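Local coordinates for protein phosphodiesterase (Salpingoeca rosetta, PDB 7D7P) that belongs to the phosphodiesterases of the HD clan and is an all-helical protein with a zinc and a magnesium ion bound, at residues T118-L123 with L255-A259; K225-M229 with F250-V254; N271-A276 with L308-E312. All blocks are in the same frame, centred on the assembly; numbering follows the deposited sequence.

Contact 1 of 3, residues T118-L123 with L255-A259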
loop_
_atom_site.group_PDB
_atom_site.type_symbol
_atom_site.label_atom_id
_atom_site.label_comp_id
_atom_site.label_asym_id
_atom_site.label_seq_id
_atom_site.Cartn_x
_atom_site.Cartn_y
_atom_site.Cartn_z
ATOM N N THR A 118 5.338 5.021 -25.681
ATOM C CA THR A 118 5.285 5.605 -24.344
ATOM C C THR A 118 6.519 6.456 -24.067
ATOM O O THR A 118 6.429 7.486 -23.388
ATOM C CB THR A 118 5.140 4.499 -23.298
ATOM O OG1 THR A 118 4.026 3.663 -23.643
ATOM C CG2 THR A 118 4.920 5.089 -21.907
ATOM N N THR A 119 7.681 6.040 -24.581
ATOM C CA THR A 119 8.878 6.868 -24.470
ATOM C C THR A 119 8.699 8.181 -25.219
ATOM O O THR A 119 9.134 9.241 -24.753
ATOM C CB THR A 119 10.097 6.112 -25.004
ATOM O OG1 THR A 119 10.291 4.913 -24.243
ATOM C CG2 THR A 119 11.352 6.976 -24.908
ATOM N N TYR A 120 8.047 8.130 -26.382
ATOM C CA TYR A 120 7.760 9.347 -27.132
ATOM C C TYR A 120 6.829 10.268 -26.350
ATOM O O TYR A 120 6.972 11.494 -26.399
ATOM C CB TYR A 120 7.170 8.971 -28.492
ATOM C CG TYR A 120 6.109 9.901 -29.030
ATOM C CD1 TYR A 120 6.454 11.067 -29.703
ATOM C CD2 TYR A 120 4.761 9.595 -28.898
ATOM C CE1 TYR A 120 5.486 11.911 -30.210
ATOM C CE2 TYR A 120 3.788 10.433 -29.400
ATOM C CZ TYR A 120 4.153 11.588 -30.056
ATOM O OH TYR A 120 3.180 12.421 -30.561
ATOM N N LEU A 121 5.877 9.693 -25.609
ATOM C CA LEU A 121 4.990 10.514 -24.789
ATOM C C LEU A 121 5.739 11.131 -23.613
ATOM O O LEU A 121 5.547 12.311 -23.298
ATOM C CB LEU A 121 3.808 9.682 -24.288
ATOM C CG LEU A 121 2.811 9.139 -25.316
ATOM C CD1 LEU A 121 1.847 8.167 -24.651
ATOM C CD2 LEU A 121 2.049 10.268 -25.995
ATOM N N LEU A 122 6.604 10.349 -22.959
ATOM C CA LEU A 122 7.296 10.836 -21.769
ATOM C C LEU A 122 8.311 11.920 -22.115
ATOM O O LEU A 122 8.408 12.931 -21.410
ATOM C CB LEU A 122 7.978 9.670 -21.051
ATOM C CG LEU A 122 7.055 8.669 -20.350
ATOM C CD1 LEU A 122 7.810 7.396 -20.004
ATOM C CD2 LEU A 122 6.447 9.286 -19.101
ATOM N N LEU A 123 9.076 11.728 -23.194
ATOM C CA LEU A 123 10.088 12.714 -23.562
ATOM C C LEU A 123 9.447 14.015 -24.027
ATOM O O LEU A 123 9.953 15.103 -23.732
ATOM C CB LEU A 123 11.003 12.155 -24.651
ATOM C CG LEU A 123 11.869 10.945 -24.301
ATOM C CD1 LEU A 123 12.693 10.534 -25.511
ATOM C CD2 LEU A 123 12.765 11.231 -23.101
ATOM N N LEU A 255 13.363 7.309 -17.355
ATOM C CA LEU A 255 12.180 7.442 -18.202
ATOM C C LEU A 255 11.938 6.189 -19.037
ATOM O O LEU A 255 10.785 5.784 -19.228
ATOM C CB LEU A 255 12.313 8.672 -19.100
ATOM C CG LEU A 255 12.195 10.026 -18.394
ATOM C CD1 LEU A 255 12.411 11.170 -19.374
ATOM C CD2 LEU A 255 10.842 10.154 -17.702
ATOM N N LEU A 256 13.002 5.565 -19.555
ATOM C CA LEU A 256 12.811 4.339 -20.327
ATOM C C LEU A 256 12.294 3.210 -19.445
ATOM O O LEU A 256 11.457 2.409 -19.878
ATOM C CB LEU A 256 14.110 3.920 -21.016
ATOM C CG LEU A 256 13.952 2.650 -21.866
ATOM C CD1 LEU A 256 12.982 2.894 -23.016
ATOM C CD2 LEU A 256 15.286 2.125 -22.389
ATOM N N HIS A 257 12.788 3.125 -18.208
ATOM C CA HIS A 257 12.249 2.150 -17.266
ATOM C C HIS A 257 10.778 2.423 -16.986
ATOM O O HIS A 257 9.977 1.487 -16.857
ATOM C CB HIS A 257 13.065 2.168 -15.972
ATOM C CG HIS A 257 12.556 1.231 -14.921
ATOM N ND1 HIS A 257 12.391 -0.119 -15.143
ATOM C CD2 HIS A 257 12.183 1.449 -13.637
ATOM C CE1 HIS A 257 11.934 -0.693 -14.044
ATOM N NE2 HIS A 257 11.800 0.237 -13.115
ATOM N N THR A 258 10.400 3.704 -16.902
ATOM C CA THR A 258 8.994 4.060 -16.739
ATOM C C THR A 258 8.159 3.565 -17.914
ATOM O O THR A 258 7.074 3.006 -17.721
ATOM C CB THR A 258 8.845 5.576 -16.585
ATOM O OG1 THR A 258 9.661 6.037 -15.504
ATOM C CG2 THR A 258 7.388 5.948 -16.314
ATOM N N ALA A 259 8.649 3.761 -19.142
ATOM C CA ALA A 259 7.888 3.332 -20.311
ATOM C C ALA A 259 7.826 1.814 -20.417
ATOM O O ALA A 259 6.854 1.274 -20.956
ATOM C CB ALA A 259 8.489 3.926 -21.586
#
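Thr118 and Ala259 sit where helices 109-126 and 245-260 come together, their CA atoms 5.3 Å apart, and the two short axes run largely antiparallel at 133°. The axes approach to 9.0 Å, a spacing consistent with the small Ala259 at this end. Ala259 CB lies between two threonines: Thr118 meets it with its methyl CG2, while Thr119 presents its hydroxyl, OG1 standing 3.4 Å from Ala259 CB. That hydroxyl makes no hydrogen bond across the contact; it is bonded to Val115 O one turn back, just as Thr118 OG1 is bonded to Met114 O. The torsion that lays Thr119 OG1 beside its own backbone N (chi1 -60°) allows this bond, and the oxygen's flank is left against Leu256, whose CD1 is 3.6 Å from Thr119 OG1. Leu122 provides the main apolar insertion. Its CD1 reaches in over the backbone of the other helix, 3.5 Å from Leu255 O and 3.8 Å from Ala259 N, two atoms already joined in a helical hydrogen bond, and also borders the Thr258 methyl. Thr258 OG1 bonds to Val254 O in its own helix and to Trp323 NE1 of helix 305-330. At the other end Leu123 CD2 meets Leu255 CD1 at 3.7 Å, the two chains crossing at a slant. Helix 133-145 adds to the cover, with Ala143 against both Thr119 and Leu256. Since helix 109-126 carries the zinc ligand His111 and Asp260 directly follows Ala259, the contact joins two ligand-bearing helices through a fully buried, essentially apolar interface in which the hydroxyls of Thr118 and Thr119 are satisfied within their own helix.

Contact 2 of 3, residues K225-M229 with F250-V254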
loop_
_atom_site.group_PDB
_atom_site.type_symbol
_atom_site.label_atom_id
_atom_site.label_comp_id
_atom_site.label_asym_id
_atom_site.label_seq_id
_atom_site.Cartn_x
_atom_site.Cartn_y
_atom_site.Cartn_z
ATOM N N LYS A 225 17.770 2.805 -8.593
ATOM C CA LYS A 225 17.314 4.040 -9.219
ATOM C C LYS A 225 16.266 4.739 -8.366
ATOM O O LYS A 225 16.225 5.973 -8.326
ATOM C CB LYS A 225 16.767 3.758 -10.619
ATOM C CG LYS A 225 17.846 3.550 -11.671
ATOM C CD LYS A 225 17.252 3.471 -13.069
ATOM C CE LYS A 225 16.413 2.214 -13.243
ATOM N NZ LYS A 225 17.225 0.974 -13.087
ATOM N N LEU A 226 15.424 3.972 -7.669
ATOM C CA LEU A 226 14.412 4.578 -6.810
ATOM C C LEU A 226 15.052 5.322 -5.642
ATOM O O LEU A 226 14.603 6.415 -5.274
ATOM C CB LEU A 226 13.448 3.505 -6.305
ATOM C CG LEU A 226 12.293 3.988 -5.423
ATOM C CD1 LEU A 226 11.488 5.078 -6.118
ATOM C CD2 LEU A 226 11.402 2.825 -5.022
ATOM N N SER A 227 16.107 4.748 -5.052
ATOM C CA SER A 227 16.798 5.401 -3.942
ATOM C C SER A 227 17.459 6.701 -4.383
ATOM O O SER A 227 17.420 7.702 -3.656
ATOM C CB SER A 227 17.844 4.462 -3.337
ATOM O OG SER A 227 17.271 3.243 -2.898
ATOM N N LYS A 228 18.082 6.705 -5.563
ATOM C CA LYS A 228 18.743 7.916 -6.043
ATOM C C LYS A 228 17.728 9.001 -6.377
ATOM O O LYS A 228 17.985 10.190 -6.153
ATOM C CB LYS A 228 19.614 7.591 -7.258
ATOM C CG LYS A 228 20.731 6.600 -6.960
ATOM C CD LYS A 228 21.507 6.237 -8.215
ATOM C CE LYS A 228 22.574 5.192 -7.922
ATOM N NZ LYS A 228 23.322 4.799 -9.151
ATOM N N MET A 229 16.567 8.611 -6.909
ATOM C CA MET A 229 15.502 9.577 -7.154
ATOM C C MET A 229 14.992 10.178 -5.850
ATOM O O MET A 229 14.659 11.368 -5.793
ATOM C CB MET A 229 14.360 8.911 -7.923
ATOM C CG MET A 229 14.698 8.582 -9.366
ATOM S SD MET A 229 14.150 9.856 -10.518
ATOM C CE MET A 229 12.381 9.603 -10.463
ATOM N N PHE A 250 20.995 9.605 -16.322
ATOM C CA PHE A 250 20.208 8.937 -15.291
ATOM C C PHE A 250 18.716 9.156 -15.510
ATOM O O PHE A 250 17.915 8.222 -15.370
ATOM C CB PHE A 250 20.629 9.436 -13.907
ATOM C CG PHE A 250 19.746 8.953 -12.788
ATOM C CD1 PHE A 250 19.889 7.673 -12.279
ATOM C CD2 PHE A 250 18.785 9.784 -12.235
ATOM C CE1 PHE A 250 19.084 7.227 -11.250
ATOM C CE2 PHE A 250 17.977 9.343 -11.204
ATOM C CZ PHE A 250 18.127 8.063 -10.712
ATOM N N VAL A 251 18.326 10.383 -15.864
ATOM C CA VAL A 251 16.919 10.693 -16.107
ATOM C C VAL A 251 16.398 9.919 -17.312
ATOM O O VAL A 251 15.278 9.395 -17.293
ATOM C CB VAL A 251 16.736 12.212 -16.280
ATOM C CG1 VAL A 251 15.348 12.532 -16.820
ATOM C CG2 VAL A 251 16.980 12.925 -14.959
ATOM N N LEU A 252 17.199 9.834 -18.378
ATOM C CA LEU A 252 16.794 9.046 -19.540
ATOM C C LEU A 252 16.599 7.580 -19.169
ATOM O O LEU A 252 15.637 6.942 -19.613
ATOM C CB LEU A 252 17.828 9.182 -20.659
ATOM C CG LEU A 252 18.118 10.599 -21.159
ATOM C CD1 LEU A 252 19.146 10.572 -22.279
ATOM C CD2 LEU A 252 16.840 11.284 -21.614
ATOM N N ALA A 253 17.506 7.030 -18.357
ATOM C CA ALA A 253 17.341 5.660 -17.887
ATOM C C ALA A 253 16.085 5.519 -17.036
ATOM O O ALA A 253 15.383 4.505 -17.117
ATOM C CB ALA A 253 18.577 5.226 -17.099
ATOM N N VAL A 254 15.790 6.526 -16.213
ATOM C CA VAL A 254 14.581 6.495 -15.397
ATOM C C VAL A 254 13.339 6.513 -16.282
ATOM O O VAL A 254 12.362 5.799 -16.020
ATOM C CB VAL A 254 14.592 7.666 -14.395
ATOM C CG1 VAL A 254 13.196 7.930 -13.847
ATOM C CG2 VAL A 254 15.572 7.388 -13.262
#
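Phe250 reaches across to helix 222-234 and sets its ring among Lys225, Lys228 and Met229. With CG anti to the backbone N (chi1 172°), the ring extends from helix 245-260 far enough to bridge axes that stand 11.4 Å apart. Its leading atom, CZ, comes 3.7 Å from Lys225 O, which lies at the ring edge in the ring plane; this carbonyl also accepts the helical bond from Met229 N. Beside it at the edge, Met229 CG is likewise 3.7 Å from Phe250 CZ. The sulfur follows on the same flank of the contact: Met229 SD stands 5.1 Å from the ring centroid and 68° off the normal, an oblique Met-aromatic contact. On the other flank the methylenes of the two lysines line the ring, Lys225 CG 3.9 Å from Phe250 CE1 and Lys228 CB 3.8 Å from Phe250 CZ. The chain of Lys225 then bends, and its ammonium group bonds to Asn216 OD1 and Thr221 O, so the side chain meets the ring with its methylenes, not its charge. One turn on from Phe250, Val254 lays CG2 over one face of the ring, offset toward the rim. Its other methyl, CG1, faces Met229 CE tip to tip at 3.9 Å, the methionine chain being bent to bring its end there. Trp323 of helix 305-330 packs on Lys225 and Val254, and Leu327 on Met229. Two helices spaced by an aromatic ring inserted between them, with helix 305-330 alongside, are in keeping with the all-helical phosphodiesterase fold.

Contact 3 of 3, residues N271-A276 with L308-E312; sequences NKRWSA and LAKGE
Polar groups of Asn271, Ser275 and Glu312 meet at one end of this contact, where helices 268-291 and 305-330 cross almost at right angles, 101° between the short axes. Asn271 ND2 gives a weak hydrogen bond to Glu312 OE2, 3.4 Å long, with amide and carboxylate planes nearly perpendicular at 83°. The amide is also held at its other end, because Asn271 OD1 accepts from Trp348 NE1 of helix 336-359; the two partners, one of them weak, probably limit its rotation. Ser275 OG lies 3.0 Å from Glu312 OE1 and 3.0 Å from Asn271 O. Asn263 ND2 adds a weak hydrogen bond to the same hydroxyl. The carboxylate gets to the pair because the Glu312 chain is bent at chi2 (-65°), while Trp348 packs against its side chain. Both segments belong to the all-helical phosphodiesterase fold, and here the helix that follows the zinc ligand Asp260 in the chain, 268-291, rests on the two last long helices, 305-330 and 336-359. Apolar contact falls chiefly to Leu308, one turn before Glu312. Its CD1 abuts the backbone of the other helix, 3.4 Å from Ser275 O, and also touches Ser275 CB at 3.8 Å. The second methyl, CD2, turns to Ala276, with Leu308 CD2 4.1 Å from Ala276 CB. The end of Lys272 comes near the same leucine, NZ 4.3 Å from Leu308 CD2, and the ammonium group forms a long, weak ion pair with Glu305 at the beginning of helix 305-330.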
loop_
_atom_site.group_PDB
_atom_site.type_symbol
_atom_site.label_atom_id
_atom_site.label_comp_id
_atom_site.label_asym_id
_atom_site.label_seq_id
_atom_site.Cartn_x
_atom_site.Cartn_y
_atom_site.Cartn_z
ATOM N N ASN A 271 -4.572 -2.656 -19.252
ATOM C CA ASN A 271 -3.870 -3.221 -18.103
ATOM C C ASN A 271 -4.143 -4.716 -17.969
ATOM O O ASN A 271 -3.219 -5.505 -17.734
ATOM C CB ASN A 271 -4.286 -2.479 -16.829
ATOM C CG ASN A 271 -3.370 -2.767 -15.641
ATOM O OD1 ASN A 271 -3.556 -2.209 -14.554
ATOM N ND2 ASN A 271 -2.385 -3.632 -15.838
ATOM N N LYS A 272 -5.403 -5.126 -18.134
ATOM C CA LYS A 272 -5.772 -6.516 -17.885
ATOM C C LYS A 272 -5.272 -7.444 -18.988
ATOM O O LYS A 272 -4.802 -8.551 -18.702
ATOM C CB LYS A 272 -7.288 -6.634 -17.735
ATOM C CG LYS A 272 -7.749 -7.991 -17.234
ATOM C CD LYS A 272 -9.264 -8.112 -17.280
ATOM C CE LYS A 272 -9.736 -9.310 -16.479
ATOM N NZ LYS A 272 -8.951 -10.532 -16.812
ATOM N N ARG A 273 -5.378 -7.023 -20.251
ATOM C CA ARG A 273 -4.976 -7.896 -21.351
ATOM C C ARG A 273 -3.475 -8.159 -21.340
ATOM O O ARG A 273 -3.036 -9.291 -21.569
ATOM C CB ARG A 273 -5.398 -7.290 -22.691
ATOM C CG ARG A 273 -6.900 -7.268 -22.919
ATOM C CD ARG A 273 -7.259 -6.464 -24.159
ATOM N NE ARG A 273 -6.898 -7.158 -25.391
ATOM C CZ ARG A 273 -6.967 -6.615 -26.603
ATOM N NH1 ARG A 273 -7.377 -5.362 -26.751
ATOM N NH2 ARG A 273 -6.620 -7.323 -27.669
ATOM N N TRP A 274 -2.673 -7.125 -21.082
ATOM C CA TRP A 274 -1.226 -7.308 -21.061
ATOM C C TRP A 274 -0.783 -8.077 -19.823
ATOM O O TRP A 274 0.132 -8.906 -19.896
ATOM C CB TRP A 274 -0.523 -5.954 -21.133
ATOM C CG TRP A 274 -0.518 -5.349 -22.503
ATOM C CD1 TRP A 274 -1.372 -4.397 -22.981
ATOM C CD2 TRP A 274 0.387 -5.651 -23.572
ATOM N NE1 TRP A 274 -1.053 -4.086 -24.282
ATOM C CE2 TRP A 274 0.022 -4.843 -24.669
ATOM C CE3 TRP A 274 1.469 -6.526 -23.709
ATOM C CZ2 TRP A 274 0.702 -4.883 -25.885
ATOM C CZ3 TRP A 274 2.143 -6.566 -24.921
ATOM C CH2 TRP A 274 1.756 -5.750 -25.992
ATOM N N SER A 275 -1.418 -7.818 -18.676
ATOM C CA SER A 275 -1.068 -8.546 -17.459
ATOM C C SER A 275 -1.400 -10.028 -17.587
ATOM O O SER A 275 -0.651 -10.882 -17.098
ATOM C CB SER A 275 -1.786 -7.941 -16.253
ATOM O OG SER A 275 -1.210 -6.699 -15.889
ATOM N N ALA A 276 -2.522 -10.352 -18.233
ATOM C CA ALA A 276 -2.859 -11.751 -18.469
ATOM C C ALA A 276 -1.861 -12.414 -19.409
ATOM O O ALA A 276 -1.612 -13.620 -19.298
ATOM C CB ALA A 276 -4.276 -11.869 -19.031
ATOM N N LEU A 308 -4.128 -13.273 -10.821
ATOM C CA LEU A 308 -3.748 -12.095 -11.593
ATOM C C LEU A 308 -4.009 -10.818 -10.806
ATOM O O LEU A 308 -3.134 -9.948 -10.702
ATOM C CB LEU A 308 -4.507 -12.077 -12.921
ATOM C CG LEU A 308 -4.130 -10.967 -13.901
ATOM C CD1 LEU A 308 -2.682 -11.120 -14.348
ATOM C CD2 LEU A 308 -5.069 -10.975 -15.097
ATOM N N ALA A 309 -5.209 -10.691 -10.233
ATOM C CA ALA A 309 -5.554 -9.490 -9.480
ATOM C C ALA A 309 -4.667 -9.328 -8.253
ATOM O O ALA A 309 -4.197 -8.223 -7.959
ATOM C CB ALA A 309 -7.028 -9.531 -9.076
ATOM N N LYS A 310 -4.423 -10.421 -7.526
ATOM C CA LYS A 310 -3.581 -10.344 -6.336
ATOM C C LYS A 310 -2.155 -9.936 -6.692
ATOM O O LYS A 310 -1.523 -9.163 -5.963
ATOM C CB LYS A 310 -3.593 -11.684 -5.599
ATOM N N GLY A 311 -1.634 -10.446 -7.809
ATOM C CA GLY A 311 -0.292 -10.070 -8.222
ATOM C C GLY A 311 -0.200 -8.620 -8.662
ATOM O O GLY A 311 0.804 -7.948 -8.409
ATOM N N GLU A 312 -1.245 -8.116 -9.322
ATOM C CA GLU A 312 -1.236 -6.729 -9.776
ATOM C C GLU A 312 -1.323 -5.760 -8.603
ATOM O O GLU A 312 -0.673 -4.707 -8.612
ATOM C CB GLU A 312 -2.388 -6.487 -10.751
ATOM C CG GLU A 312 -2.114 -6.960 -12.166
ATOM C CD GLU A 312 -0.985 -6.194 -12.825
ATOM O OE1 GLU A 312 0.041 -6.822 -13.156
ATOM O OE2 GLU A 312 -1.122 -4.966 -13.008
#

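In the fold
Contacts 1 and 2 share helix 245-260: residues 250-254 pack on helix 222-234 and the next turn, 255-259, on helix 109-126, their centres 13 Å apart. Contact 2 lies within the span of chain that contact 1 brings together. Contact 3 follows both in sequence, its centre 21 Å from that of contact 1 and 26 Å from that of contact 2, without touching either; helix 305-330, one of its partners, nevertheless runs on to flank contacts 1 and 2. Contact 1 is nearest the zinc ion, Leu256 being about 8 Å from it, against about 13 Å for both Lys225 and Ser275, all measured from side chains.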